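Local coordinates for protein oxidoreductase, Gfo/Idh/MocA family (Vibrio cholerae, PDB 1XEA) that probably catalyses an NAD(P)-dependent oxidation or reduction of a substrate that has not been identified, at residues F163-F168 and A301-I306; L30-R35 and Y47-T52; P116-F121 and G282-H287. All blocks are in the same frame, centred on the assembly; numbering follows the deposited sequence.

Contact 1. Residues F163-F168 and A301-I306; sequences FVFDDF and AICQQI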
# COMPACT_ATOMS: atom_id res chain seq x y z
N PHE A 163 31.17 3.92 -7.57
CA PHE A 163 29.74 4.03 -7.82
C PHE A 163 29.31 3.10 -8.95
O PHE A 163 28.33 2.38 -8.82
CB PHE A 163 29.42 5.48 -8.18
CG PHE A 163 27.95 5.77 -8.36
CD1 PHE A 163 27.29 6.60 -7.47
CD2 PHE A 163 27.27 5.33 -9.49
CE1 PHE A 163 25.98 7.00 -7.70
CE2 PHE A 163 25.96 5.73 -9.72
CZ PHE A 163 25.32 6.57 -8.82
N VAL A 164 30.05 3.10 -10.06
CA VAL A 164 29.69 2.27 -11.18
C VAL A 164 30.08 0.81 -11.05
O VAL A 164 29.22 -0.07 -11.13
CB VAL A 164 30.28 2.80 -12.50
CG1 VAL A 164 29.86 1.90 -13.66
CG2 VAL A 164 29.80 4.22 -12.75
N PHE A 165 31.35 0.53 -10.85
CA PHE A 165 31.76 -0.87 -10.75
C PHE A 165 31.29 -1.62 -9.52
O PHE A 165 31.04 -2.82 -9.59
CB PHE A 165 33.27 -0.99 -10.89
CG PHE A 165 33.74 -1.01 -12.32
CD1 PHE A 165 33.82 0.16 -13.06
CD2 PHE A 165 34.07 -2.21 -12.93
CE1 PHE A 165 34.22 0.14 -14.39
CE2 PHE A 165 34.46 -2.24 -14.26
CZ PHE A 165 34.53 -1.06 -14.99
N ASP A 166 31.14 -0.94 -8.39
CA ASP A 166 30.71 -1.64 -7.19
C ASP A 166 29.23 -1.50 -6.83
O ASP A 166 28.78 -2.07 -5.84
CB ASP A 166 31.57 -1.20 -6.00
CG ASP A 166 33.04 -1.46 -6.24
OD1 ASP A 166 33.43 -2.64 -6.42
OD2 ASP A 166 33.82 -0.48 -6.24
N ASP A 167 28.48 -0.76 -7.63
CA ASP A 167 27.07 -0.56 -7.32
C ASP A 167 26.16 -0.58 -8.55
O ASP A 167 25.43 -1.54 -8.76
CB ASP A 167 26.92 0.77 -6.58
CG ASP A 167 25.84 0.72 -5.53
OD1 ASP A 167 25.28 -0.37 -5.29
OD2 ASP A 167 25.55 1.77 -4.93
N PHE A 168 26.23 0.50 -9.33
CA PHE A 168 25.42 0.66 -10.53
C PHE A 168 25.43 -0.58 -11.42
O PHE A 168 24.48 -0.85 -12.15
CB PHE A 168 25.91 1.85 -11.34
CG PHE A 168 24.99 2.23 -12.46
CD1 PHE A 168 23.74 2.77 -12.20
CD2 PHE A 168 25.38 2.04 -13.79
CE1 PHE A 168 22.87 3.11 -13.23
CE2 PHE A 168 24.52 2.38 -14.84
CZ PHE A 168 23.26 2.92 -14.57
N ALA A 301 32.81 1.87 -20.22
CA ALA A 301 32.39 2.94 -21.12
C ALA A 301 31.72 4.07 -20.35
O ALA A 301 32.04 5.24 -20.54
CB ALA A 301 31.45 2.39 -22.16
N ILE A 302 30.80 3.70 -19.47
CA ILE A 302 30.08 4.70 -18.69
C ILE A 302 31.04 5.54 -17.85
O ILE A 302 30.94 6.77 -17.83
CB ILE A 302 29.02 4.02 -17.78
CG1 ILE A 302 27.96 3.35 -18.67
CG2 ILE A 302 28.39 5.05 -16.85
CD1 ILE A 302 26.97 2.48 -17.93
N CYS A 303 31.97 4.88 -17.17
CA CYS A 303 32.95 5.57 -16.32
C CYS A 303 33.76 6.60 -17.08
O CYS A 303 33.97 7.72 -16.61
CB CYS A 303 33.90 4.56 -15.69
SG CYS A 303 33.26 3.80 -14.21
N GLN A 304 34.24 6.20 -18.25
CA GLN A 304 35.05 7.08 -19.07
C GLN A 304 34.30 8.30 -19.56
O GLN A 304 34.72 9.42 -19.28
CB GLN A 304 35.62 6.30 -20.25
CG GLN A 304 36.82 5.48 -19.83
CD GLN A 304 37.38 4.65 -20.95
OE1 GLN A 304 37.72 5.17 -22.01
NE2 GLN A 304 37.49 3.35 -20.73
N GLN A 305 33.20 8.11 -20.28
CA GLN A 305 32.47 9.26 -20.76
C GLN A 305 32.18 10.28 -19.65
O GLN A 305 32.17 11.49 -19.91
CB GLN A 305 31.18 8.83 -21.44
CG GLN A 305 30.50 9.97 -22.17
CD GLN A 305 29.27 9.52 -22.96
OE1 GLN A 305 28.37 8.89 -22.42
NE2 GLN A 305 29.24 9.85 -24.25
N ILE A 306 31.95 9.81 -18.43
CA ILE A 306 31.66 10.72 -17.31
C ILE A 306 32.94 11.44 -16.85
O ILE A 306 33.01 12.66 -16.88
CB ILE A 306 31.05 9.96 -16.08
CG1 ILE A 306 29.73 9.28 -16.46
CG2 ILE A 306 30.76 10.93 -14.95
CD1 ILE A 306 29.15 8.40 -15.36
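Val164 and Phe165 of helix 160-175 meet Cys303 of helix 286-311 in a helix-helix packing; the first helix also lies on strands 196-206 and 209-216 of the large mixed sheet, the open sheet that goes with the Rossmann domain in this family. The two short segments run roughly antiparallel, with 141° between their directions and 10.2 Å between their axes. The tight part is built round one sulfur. Cys303 SG reaches Val164 CB at 3.6 Å and lies almost equally near both methyls, so that it meets the branch point of the valine. Cysteine suits the place: its short side chain carries a single polarisable sulfur that can touch the valine and the ring edge together. The same sulfur stands in the plane of the Phe165 ring, 5.0 Å from its centroid, a sulfur-aromatic contact at the ring edge on the CD1-CE1 side. Its torsion, with SG beside the backbone N (chi1 -83°), brings it between valine and ring.

The outward side of helix 286-311 is different. Gln304 is exposed, and its NE2 bonds Glu300 within its own helix; Gln305 is partly exposed, and neither glutamine contributes to the interface. Asp167, though buried and away from the other helix, is paired with Arg153 and Arg217 in salt bridges. A wider pi-type turn, closed by Phe168 N to Phe163 O, shifts the helical register before Phe168. With CG anti to its backbone N (chi1 -170°), Phe168 crosses Ile302 at about a right angle, and Ile302 CD1 touches the ring edge 3.9 Å from Phe168 CE2.

Contact 2. Residues L30-R35 and Y47-T52; sequences LVLCTR and YRVSAT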
# COMPACT_ATOMS: atom_id res chain seq x y z
N LEU A 30 33.65 -27.38 2.72
CA LEU A 30 34.21 -26.05 2.60
C LEU A 30 35.66 -25.98 3.05
O LEU A 30 36.12 -26.76 3.89
CB LEU A 30 33.38 -25.05 3.40
CG LEU A 30 32.35 -24.22 2.64
CD1 LEU A 30 31.53 -23.42 3.63
CD2 LEU A 30 33.06 -23.28 1.66
N VAL A 31 36.38 -25.02 2.48
CA VAL A 31 37.78 -24.81 2.82
C VAL A 31 37.97 -23.31 2.96
O VAL A 31 38.20 -22.61 1.98
CB VAL A 31 38.72 -25.37 1.72
CG1 VAL A 31 40.16 -25.21 2.15
CG2 VAL A 31 38.42 -26.84 1.45
N LEU A 32 37.86 -22.80 4.19
CA LEU A 32 38.02 -21.38 4.41
C LEU A 32 39.45 -20.90 4.23
O LEU A 32 40.41 -21.60 4.55
CB LEU A 32 37.51 -20.99 5.80
CG LEU A 32 36.02 -21.25 6.05
CD1 LEU A 32 35.63 -20.66 7.39
CD2 LEU A 32 35.18 -20.62 4.94
N CYS A 33 39.58 -19.69 3.70
CA CYS A 33 40.87 -19.09 3.46
C CYS A 33 40.80 -17.58 3.45
O CYS A 33 39.98 -16.99 2.75
CB CYS A 33 41.43 -19.56 2.12
SG CYS A 33 42.88 -18.63 1.63
N THR A 34 41.67 -16.95 4.23
CA THR A 34 41.69 -15.51 4.29
C THR A 34 42.97 -15.03 4.96
O THR A 34 43.59 -15.77 5.72
CB THR A 34 40.43 -14.98 5.03
OG1 THR A 34 40.40 -13.55 4.99
CG2 THR A 34 40.42 -15.45 6.47
N ARG A 35 43.38 -13.80 4.64
CA ARG A 35 44.59 -13.22 5.20
C ARG A 35 44.59 -13.27 6.73
O ARG A 35 45.39 -13.98 7.33
CB ARG A 35 44.76 -11.76 4.73
CG ARG A 35 45.40 -11.60 3.36
CD ARG A 35 46.88 -11.99 3.37
NE ARG A 35 47.48 -11.94 2.03
CZ ARG A 35 47.80 -13.01 1.30
NH1 ARG A 35 47.57 -14.23 1.76
NH2 ARG A 35 48.32 -12.85 0.09
N TYR A 47 31.33 -21.93 11.91
CA TYR A 47 30.69 -22.80 10.94
C TYR A 47 31.29 -24.19 10.90
O TYR A 47 31.12 -24.92 9.93
CB TYR A 47 30.75 -22.16 9.55
CG TYR A 47 29.99 -20.85 9.48
CD1 TYR A 47 30.65 -19.63 9.66
CD2 TYR A 47 28.61 -20.84 9.28
CE1 TYR A 47 29.95 -18.43 9.65
CE2 TYR A 47 27.90 -19.65 9.26
CZ TYR A 47 28.57 -18.45 9.44
OH TYR A 47 27.86 -17.27 9.41
N ARG A 48 31.97 -24.55 11.98
CA ARG A 48 32.59 -25.87 12.09
C ARG A 48 33.22 -26.40 10.79
O ARG A 48 32.68 -27.29 10.13
CB ARG A 48 31.55 -26.88 12.60
CG ARG A 48 31.23 -26.73 14.07
CD ARG A 48 30.15 -27.68 14.51
NE ARG A 48 28.86 -27.37 13.90
CZ ARG A 48 28.07 -26.37 14.28
NH1 ARG A 48 28.43 -25.57 15.27
NH2 ARG A 48 26.92 -26.16 13.64
N VAL A 49 34.38 -25.84 10.45
CA VAL A 49 35.12 -26.27 9.26
C VAL A 49 36.54 -26.61 9.66
O VAL A 49 37.15 -25.90 10.45
CB VAL A 49 35.18 -25.17 8.18
CG1 VAL A 49 33.78 -24.77 7.77
CG2 VAL A 49 35.96 -23.98 8.70
N SER A 50 37.06 -27.70 9.11
CA SER A 50 38.41 -28.14 9.43
C SER A 50 39.44 -27.54 8.49
O SER A 50 40.44 -26.97 8.94
CB SER A 50 38.48 -29.66 9.37
OG SER A 50 37.54 -30.24 10.26
N ALA A 51 39.20 -27.65 7.19
CA ALA A 51 40.11 -27.13 6.18
C ALA A 51 40.30 -25.61 6.32
O ALA A 51 39.54 -24.83 5.75
CB ALA A 51 39.58 -27.46 4.78
N THR A 52 41.31 -25.21 7.08
CA THR A 52 41.60 -23.80 7.29
C THR A 52 42.84 -23.44 6.49
O THR A 52 43.65 -24.32 6.17
CB THR A 52 41.85 -23.49 8.77
OG1 THR A 52 40.70 -23.88 9.53
CG2 THR A 52 42.10 -22.00 8.97
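The flat groups that meet between Leu30-Leu32 and Val49-Ala51 are peptides, not rings. The Ala51 carbonyl approaches the Val31-Leu32 backbone: its O is 3.4 Å from Val31 CA, a CA-H...O contact, and 3.1 Å from Leu32 N. Beside it the Ala51 methyl lies against the Leu30 peptide oxygen and against both methyls of Val31, with Val31 CG1 3.5 Å from Ala51 CB. Alanine suits this spot because the backbones come close, the CA atoms of Val31 and Ala51 being 4.7 Å apart. Strand 28-33 is, within this chain, an outermost strand of the parallel Rossmann sheet; Val31 and Cys33 bond to strand 3-8 and the turn after it, while the Leu32 side chain reaches the segment returning from helix 37-46 through CG and CD1. A Schellman motif ends that helix, with Arg48 at positive phi as its C-prime residue, and Arg48 also bonds Ala23 O and Tyr47 O of the second subunit. Val49 then turns back toward the strand. With CG1 anti to the carbonyl carbon (chi1 -59°), CG2 falls between backbone N and carbonyl carbon and meets Leu32 CD1 at 3.6 Å, the branched side chains crossing at about a right angle. Further on, Thr52 OG1 donates to Ser50 O at 3.2 Å from above the carbonyl plane.

Contact 3. Residues P116-F121 and G282-H287; sequences PLYVGF and GKLPTH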
# COMPACT_ATOMS: atom_id res chain seq x y z
N PRO A 116 35.64 -22.74 -16.33
CA PRO A 116 34.50 -21.85 -16.21
C PRO A 116 34.80 -20.76 -15.19
O PRO A 116 35.34 -21.03 -14.12
CB PRO A 116 33.39 -22.78 -15.75
CG PRO A 116 34.13 -23.66 -14.80
CD PRO A 116 35.40 -23.98 -15.56
N LEU A 117 34.45 -19.53 -15.56
CA LEU A 117 34.64 -18.36 -14.72
C LEU A 117 33.25 -17.75 -14.52
O LEU A 117 32.69 -17.14 -15.43
CB LEU A 117 35.56 -17.37 -15.40
CG LEU A 117 35.76 -16.02 -14.70
CD1 LEU A 117 36.38 -16.22 -13.32
CD2 LEU A 117 36.65 -15.15 -15.57
N TYR A 118 32.71 -17.93 -13.33
CA TYR A 118 31.38 -17.44 -12.98
C TYR A 118 31.43 -16.12 -12.21
O TYR A 118 32.17 -16.00 -11.23
CB TYR A 118 30.68 -18.49 -12.13
CG TYR A 118 29.19 -18.39 -12.10
CD1 TYR A 118 28.41 -19.06 -13.04
CD2 TYR A 118 28.54 -17.65 -11.10
CE1 TYR A 118 27.03 -19.02 -13.00
CE2 TYR A 118 27.16 -17.60 -11.05
CZ TYR A 118 26.40 -18.29 -12.00
OH TYR A 118 25.03 -18.26 -11.94
N VAL A 119 30.63 -15.15 -12.63
CA VAL A 119 30.58 -13.86 -11.95
C VAL A 119 29.32 -13.81 -11.07
O VAL A 119 28.24 -14.22 -11.50
CB VAL A 119 30.55 -12.68 -12.95
CG1 VAL A 119 30.52 -11.37 -12.19
CG2 VAL A 119 31.77 -12.73 -13.86
N GLY A 120 29.46 -13.29 -9.85
CA GLY A 120 28.35 -13.22 -8.93
C GLY A 120 27.36 -12.09 -9.08
O GLY A 120 27.52 -11.03 -8.49
N PHE A 121 26.31 -12.32 -9.86
CA PHE A 121 25.27 -11.33 -10.09
C PHE A 121 23.96 -11.91 -9.55
O PHE A 121 23.14 -12.42 -10.32
CB PHE A 121 25.12 -11.07 -11.58
CG PHE A 121 26.20 -10.21 -12.16
CD1 PHE A 121 27.04 -10.72 -13.16
CD2 PHE A 121 26.32 -8.87 -11.80
CE1 PHE A 121 27.97 -9.90 -13.80
CE2 PHE A 121 27.25 -8.03 -12.43
CZ PHE A 121 28.07 -8.55 -13.43
N GLY A 282 32.21 -28.10 -15.33
CA GLY A 282 33.36 -27.49 -15.95
C GLY A 282 32.97 -26.72 -17.21
O GLY A 282 33.80 -26.54 -18.09
N LYS A 283 31.72 -26.28 -17.29
CA LYS A 283 31.25 -25.55 -18.46
C LYS A 283 30.33 -24.40 -18.06
O LYS A 283 29.58 -24.52 -17.09
CB LYS A 283 30.50 -26.49 -19.40
CG LYS A 283 31.28 -27.75 -19.81
CD LYS A 283 30.39 -28.77 -20.54
CE LYS A 283 29.77 -28.19 -21.82
NZ LYS A 283 28.83 -29.14 -22.51
N LEU A 284 30.39 -23.31 -18.80
CA LEU A 284 29.54 -22.15 -18.53
C LEU A 284 28.98 -21.64 -19.85
O LEU A 284 29.70 -21.10 -20.67
CB LEU A 284 30.34 -21.05 -17.86
CG LEU A 284 29.56 -19.76 -17.60
CD1 LEU A 284 28.43 -20.04 -16.63
CD2 LEU A 284 30.48 -18.70 -17.05
N PRO A 285 27.66 -21.77 -20.06
CA PRO A 285 27.06 -21.31 -21.31
C PRO A 285 27.60 -19.99 -21.85
O PRO A 285 27.90 -19.07 -21.10
CB PRO A 285 25.56 -21.26 -20.98
CG PRO A 285 25.54 -21.08 -19.50
CD PRO A 285 26.63 -22.00 -19.04
N THR A 286 27.75 -19.95 -23.17
CA THR A 286 28.28 -18.80 -23.88
C THR A 286 27.54 -17.50 -23.66
O THR A 286 28.16 -16.47 -23.41
CB THR A 286 28.30 -19.05 -25.39
OG1 THR A 286 29.05 -20.23 -25.66
CG2 THR A 286 28.92 -17.87 -26.11
N HIS A 287 26.22 -17.54 -23.79
CA HIS A 287 25.43 -16.33 -23.66
C HIS A 287 25.65 -15.67 -22.32
O HIS A 287 25.43 -14.47 -22.17
CB HIS A 287 23.94 -16.62 -23.86
CG HIS A 287 23.32 -17.45 -22.78
ND1 HIS A 287 23.61 -18.79 -22.60
CD2 HIS A 287 22.37 -17.14 -21.86
CE1 HIS A 287 22.87 -19.27 -21.61
NE2 HIS A 287 22.11 -18.29 -21.15
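Pro116, just ahead of strand 117-120, passes Lys283 with 5.4 Å between their CA atoms, at the point where Gly282 ends helix 268-281 in a Schellman motif and the chain extends through Lys283 and Leu284 toward the next helix. The positive phi of Gly282 (51°) is easily adopted by a residue without CB, and its backbone packs against the CG-CD side of the proline ring, Pro116 CD being 3.9 Å from Gly282 O. A proline is well placed here: it offers a compact apolar surface, and its CB meets Leu284 CB at 4.1 Å.

Leu284 carries most of the remaining contact. Its CG is anti to the backbone N (chi1 177°), which extends the side chain toward the strand, and the terminal fork divides its partners. CD1 touches the edge of the Tyr118 ring, 3.7 Å from Tyr118 CD1, with the two side chains crossing at about a right angle; CD2 lies by the backbone oxygen of Leu117. Val278, on helix 268-281, also touches Pro116, Tyr118 and Leu284, so the leucine is packed from the helix as well as from the strand.

Strand 117-120 is, within this chain, an outermost strand of the parallel Rossmann sheet. Pro116, Tyr118 and Gly120 use their backbones to pair with strand 90-93, whereas Leu117 O, by the leucine, takes a bond from Tyr107 OH. The phenol of Tyr118 reaches past the leucine to Asp274 OD2. No hydrogen bond joins the two segments, and the side-chain contacts are apolar: the polar groups of Leu117 O and Tyr118 OH are satisfied by other residues, and van der Waals contact of proline, leucine and ring edge brings the sheet margin against the loop that joins helices 268-281 and 286-311.

Overall arrangement
Helix 286-311 is common to contacts 1 and 3: contact 3 uses the loop leading into it, contact 1 a later part of the helix. Their centres are about 23 Å apart, and their nearest atoms about 7 Å. Contacts 2 and 3 sit at the two strands that are outermost, within this chain, in the same parallel sheet, with centres about 25 Å apart. Contact 2 is the remote one, about 34 Å from contact 1 between centres, and has a neighbouring subunit beside it. No dinucleotide is bound, but Leu32 of contact 2 lies near Gly9, Gly11 and Ala14, a GxGxxA pattern consistent with a Rossmann nucleotide site.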